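Local atomic coordinates of beta-galactosidase (PDB entry 3TTY), a protein that catalyses the hydrolysis of terminal beta-D-galactosides as a glycoside hydrolase built on a TIM barrel, and binds galactose. Residues 218-221 against 222-225; 159-162 against 163-167. All blocks are in the same frame, centred on the assembly; numbering follows the deposited sequence.

Contact 2 (159-167) comes first along the chain and lies on helix 158-172; contact 1 (218-225) follows on helix 215-243. Helix 158-172 comes directly after barrel strand 142-146, and both helices precede strand 249-253, so the two contacts belong to the long connection between the fourth and fifth strands of the TIM barrel. Their centres are 11 Å apart, close enough for the helices to pack: Phe224 and Tyr221 meet Phe164, with Phe224 CZ 3.2 Å from Phe164 N. Cys160 of contact 2 binds zinc, and Tyr221 and Gln225 of contact 1 touch that cysteine, so the zinc site lies at the junction of the two helices.

Contact 1 of 2, residues 218-221 against 222-225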
# COMPACT_ATOMS: atom_id res chain seq x y z
N SER A 218 0.66 -1.63 -24.16
CA SER A 218 1.63 -1.55 -23.08
C SER A 218 2.98 -2.11 -23.51
O SER A 218 4.03 -1.54 -23.21
CB SER A 218 1.11 -2.31 -21.87
OG SER A 218 -0.05 -1.68 -21.36
N LEU A 219 2.94 -3.24 -24.21
CA LEU A 219 4.15 -3.89 -24.69
C LEU A 219 4.92 -2.99 -25.66
O LEU A 219 6.11 -2.77 -25.49
CB LEU A 219 3.80 -5.22 -25.36
CG LEU A 219 4.94 -6.07 -25.92
CD1 LEU A 219 6.03 -6.26 -24.89
CD2 LEU A 219 4.40 -7.44 -26.40
N ASP A 220 4.22 -2.47 -26.67
CA ASP A 220 4.81 -1.54 -27.63
C ASP A 220 5.32 -0.26 -27.02
O ASP A 220 6.30 0.29 -27.49
CB ASP A 220 3.83 -1.20 -28.76
CG ASP A 220 3.72 -2.30 -29.80
OD1 ASP A 220 2.81 -2.24 -30.65
OD2 ASP A 220 4.54 -3.25 -29.75
N TYR A 221 4.66 0.24 -25.99
CA TYR A 221 5.13 1.49 -25.40
C TYR A 221 6.47 1.28 -24.69
O TYR A 221 7.38 2.13 -24.75
CB TYR A 221 4.07 2.09 -24.47
CG TYR A 221 4.32 3.55 -24.21
CD1 TYR A 221 3.98 4.52 -25.15
CD2 TYR A 221 4.92 3.97 -23.01
CE1 TYR A 221 4.21 5.87 -24.91
CE2 TYR A 221 5.15 5.31 -22.76
CZ TYR A 221 4.80 6.25 -23.72
OH TYR A 221 5.05 7.57 -23.47
N ARG A 222 6.61 0.13 -24.03
CA ARG A 222 7.87 -0.22 -23.39
C ARG A 222 8.98 -0.40 -24.44
O ARG A 222 10.10 0.07 -24.23
CB ARG A 222 7.70 -1.45 -22.49
CG ARG A 222 6.97 -1.12 -21.18
CD ARG A 222 6.21 -2.31 -20.59
NE ARG A 222 5.59 -1.96 -19.31
CZ ARG A 222 4.46 -1.26 -19.19
NH1 ARG A 222 3.82 -0.82 -20.27
NH2 ARG A 222 3.97 -0.98 -17.98
N ARG A 223 8.67 -1.03 -25.57
CA ARG A 223 9.66 -1.09 -26.65
C ARG A 223 10.07 0.33 -27.04
O ARG A 223 11.25 0.63 -27.17
CB ARG A 223 9.10 -1.80 -27.89
CG ARG A 223 8.71 -3.24 -27.67
CD ARG A 223 8.07 -3.84 -28.92
NE ARG A 223 8.20 -5.29 -28.93
CZ ARG A 223 7.21 -6.15 -29.18
NH1 ARG A 223 5.99 -5.71 -29.46
NH2 ARG A 223 7.46 -7.46 -29.15
N PHE A 224 9.08 1.19 -27.21
CA PHE A 224 9.26 2.56 -27.68
C PHE A 224 10.12 3.39 -26.73
O PHE A 224 11.08 4.06 -27.14
CB PHE A 224 7.87 3.19 -27.89
CG PHE A 224 7.90 4.69 -28.00
CD1 PHE A 224 8.55 5.31 -29.05
CD2 PHE A 224 7.25 5.47 -27.07
CE1 PHE A 224 8.58 6.70 -29.15
CE2 PHE A 224 7.27 6.85 -27.15
CZ PHE A 224 7.94 7.47 -28.20
N GLN A 225 9.76 3.37 -25.45
CA GLN A 225 10.52 4.06 -24.42
C GLN A 225 11.97 3.58 -24.38
O GLN A 225 12.91 4.37 -24.34
CB GLN A 225 9.86 3.87 -23.05
CG GLN A 225 8.62 4.77 -22.86
CD GLN A 225 8.99 6.23 -22.85
OE1 GLN A 225 9.64 6.71 -21.92
NE2 GLN A 225 8.59 6.95 -23.89
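The Tyr221 ring has Phe224 over one face, where Phe224 CD2 lies 3.8 Å from Tyr221 CE1; for the Phe224 ring, that same CE1 lies at the edge. The two planes are inclined at 58°, an oblique aromatic pair. Gln225 runs beside the tyrosine in the same direction, its amide within 9° of the ring plane, and its CG comes 3.5 Å from Tyr221 CE2. A bend at chi2 (-65°) turns the glutamine along the ring. Both polar ends reach the loop that carries zinc ligands: Tyr221 OH bonds to Cys155 O and Gln225 OE1 to Cys155 N.

The Arg223 guanidinium carries Leu219 CG over one face, offset toward the rim, while Asp220 OD2 comes to its edge in plane. Arg223 NH1 meets Asp220 OD2 nearly along its C-O bond, 2.9 Å away, in a salt bridge. Asp220 OD1 is taken by Tyr172 and Trp182, and the arginine also bonds to Glu406 and to Glu493 O, which would restrict rotation of both groups.

At the edge of the Arg222 guanidinium lies Ser218 O, 3.0 Å from Arg222 NH1. This carbonyl oxygen also accepts the helical bond from Arg222 N, and the two donors arrive from opposite faces of the carbonyl plane. Glu206 pairs with Arg222 NH1 and bonds to Ser218 OG, tying both residues to one carboxylate. The backbone bonds continue to Gln225 N, 2.8 Å from Tyr221 O. With i to i+4 bonds and side-chain pairs at i+3 and i+4, the segment is a regular alpha-helical stretch, buried between helices 158-172 and 405-413 on the outside of the TIM barrel.

Contact 2 of 2, residues 159-162 against 163-167; sequences NCEK and QFRVW. With ZN (zinc ion), chain G.
Arg165 reaches back over the preceding turn to Glu161 and Lys162. Its CB is 3.5 Å from Lys162 O, and CG lies equally near Glu161 O. With CG anti to the carbonyl carbon (chi1 -59°) and the chain extended, CD and NE pass the same Glu161 O, CD at 4.1 Å, and CZ lies 4.0 Å from Glu161 CG. At the tip the guanidinium divides: NH1 lies beside Lys162 CA (3.9 Å) and CG, whereas NH2 is 3.7 Å from Glu161 CG, over one face of the group. The carboxylate is turned 34° from the guanidinium, and the ion pair of Arg165 NH2 with Glu161 OE2 is long, at 3.9 Å. Stronger partners hold both ends: NH2 bonds to Ile197 O, while Glu161 OE1 bonds to Ala199 N and forms a salt bridge with Lys107 of a neighbouring subunit.

In the backbone of the same turn, Phe164 N donates to Cys160 O at 2.7 Å, but the bond from Arg165 N to Glu161 O is weak. Cys160 SG binds the zinc ion at 2.3 Å. Joined by Cys115, Cys155 and Cys157, it completes a four-cysteine zinc site, with the last ligand supplied by the first turn of helix 158-172.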
# COMPACT_ATOMS: atom_id res chain seq x y z
N ASN A 159 5.24 14.91 -25.90
CA ASN A 159 6.22 14.61 -26.93
C ASN A 159 6.44 13.11 -27.10
O ASN A 159 6.57 12.62 -28.23
CB ASN A 159 7.53 15.36 -26.65
CG ASN A 159 7.38 16.86 -26.89
OD1 ASN A 159 6.53 17.28 -27.68
ND2 ASN A 159 8.17 17.66 -26.20
N CYS A 160 6.48 12.38 -26.00
CA CYS A 160 6.59 10.94 -26.08
C CYS A 160 5.34 10.38 -26.73
O CYS A 160 5.41 9.48 -27.54
CB CYS A 160 6.82 10.31 -24.70
SG CYS A 160 8.53 10.48 -24.13
N GLU A 161 4.19 10.95 -26.38
CA GLU A 161 2.92 10.45 -26.90
C GLU A 161 2.88 10.62 -28.42
O GLU A 161 2.59 9.67 -29.15
CB GLU A 161 1.74 11.14 -26.23
CG GLU A 161 0.42 10.43 -26.40
CD GLU A 161 -0.59 10.84 -25.36
OE1 GLU A 161 -0.99 9.97 -24.55
OE2 GLU A 161 -0.99 12.04 -25.35
N LYS A 162 3.20 11.83 -28.89
CA LYS A 162 3.25 12.08 -30.33
C LYS A 162 4.28 11.20 -31.03
O LYS A 162 4.06 10.69 -32.13
CB LYS A 162 3.59 13.53 -30.62
CG LYS A 162 2.56 14.54 -30.15
CD LYS A 162 3.09 15.91 -30.49
CE LYS A 162 2.32 17.03 -29.82
NZ LYS A 162 3.12 18.28 -30.00
N GLN A 163 5.43 11.02 -30.38
CA GLN A 163 6.49 10.25 -31.01
C GLN A 163 6.14 8.76 -30.98
O GLN A 163 6.48 8.02 -31.89
CB GLN A 163 7.84 10.58 -30.37
CG GLN A 163 9.03 9.96 -31.07
CD GLN A 163 9.12 10.31 -32.56
OE1 GLN A 163 8.71 11.39 -33.01
NE2 GLN A 163 9.68 9.38 -33.33
N PHE A 164 5.42 8.33 -29.94
CA PHE A 164 4.85 6.99 -29.91
C PHE A 164 4.07 6.67 -31.21
O PHE A 164 4.18 5.58 -31.77
CB PHE A 164 3.92 6.83 -28.70
CG PHE A 164 3.41 5.42 -28.49
CD1 PHE A 164 4.26 4.32 -28.67
CD2 PHE A 164 2.11 5.19 -28.06
CE1 PHE A 164 3.79 3.02 -28.45
CE2 PHE A 164 1.65 3.90 -27.83
CZ PHE A 164 2.49 2.81 -28.03
N ARG A 165 3.29 7.64 -31.67
CA ARG A 165 2.46 7.45 -32.85
C ARG A 165 3.33 7.29 -34.09
O ARG A 165 3.01 6.48 -34.96
CB ARG A 165 1.46 8.60 -33.02
CG ARG A 165 0.54 8.73 -31.83
CD ARG A 165 -0.38 9.93 -31.92
NE ARG A 165 -1.24 10.02 -30.75
CZ ARG A 165 -1.34 11.10 -29.98
NH1 ARG A 165 -0.62 12.18 -30.27
NH2 ARG A 165 -2.15 11.11 -28.92
N VAL A 166 4.41 8.07 -34.17
CA VAL A 166 5.33 7.99 -35.30
C VAL A 166 5.96 6.62 -35.29
O VAL A 166 6.08 5.97 -36.33
CB VAL A 166 6.42 9.09 -35.21
CG1 VAL A 166 7.47 8.92 -36.31
CG2 VAL A 166 5.79 10.50 -35.27
N TRP A 167 6.35 6.17 -34.11
CA TRP A 167 7.00 4.87 -33.94
C TRP A 167 6.07 3.71 -34.33
O TRP A 167 6.52 2.65 -34.78
CB TRP A 167 7.46 4.74 -32.48
CG TRP A 167 8.20 3.48 -32.14
CD1 TRP A 167 9.55 3.30 -32.11
CD2 TRP A 167 7.63 2.24 -31.74
NE1 TRP A 167 9.85 2.02 -31.71
CE2 TRP A 167 8.69 1.34 -31.48
CE3 TRP A 167 6.31 1.79 -31.57
CZ2 TRP A 167 8.47 0.03 -31.08
CZ3 TRP A 167 6.10 0.49 -31.17
CH2 TRP A 167 7.18 -0.38 -30.93
ZN ZN G . 8.57 12.37 -22.80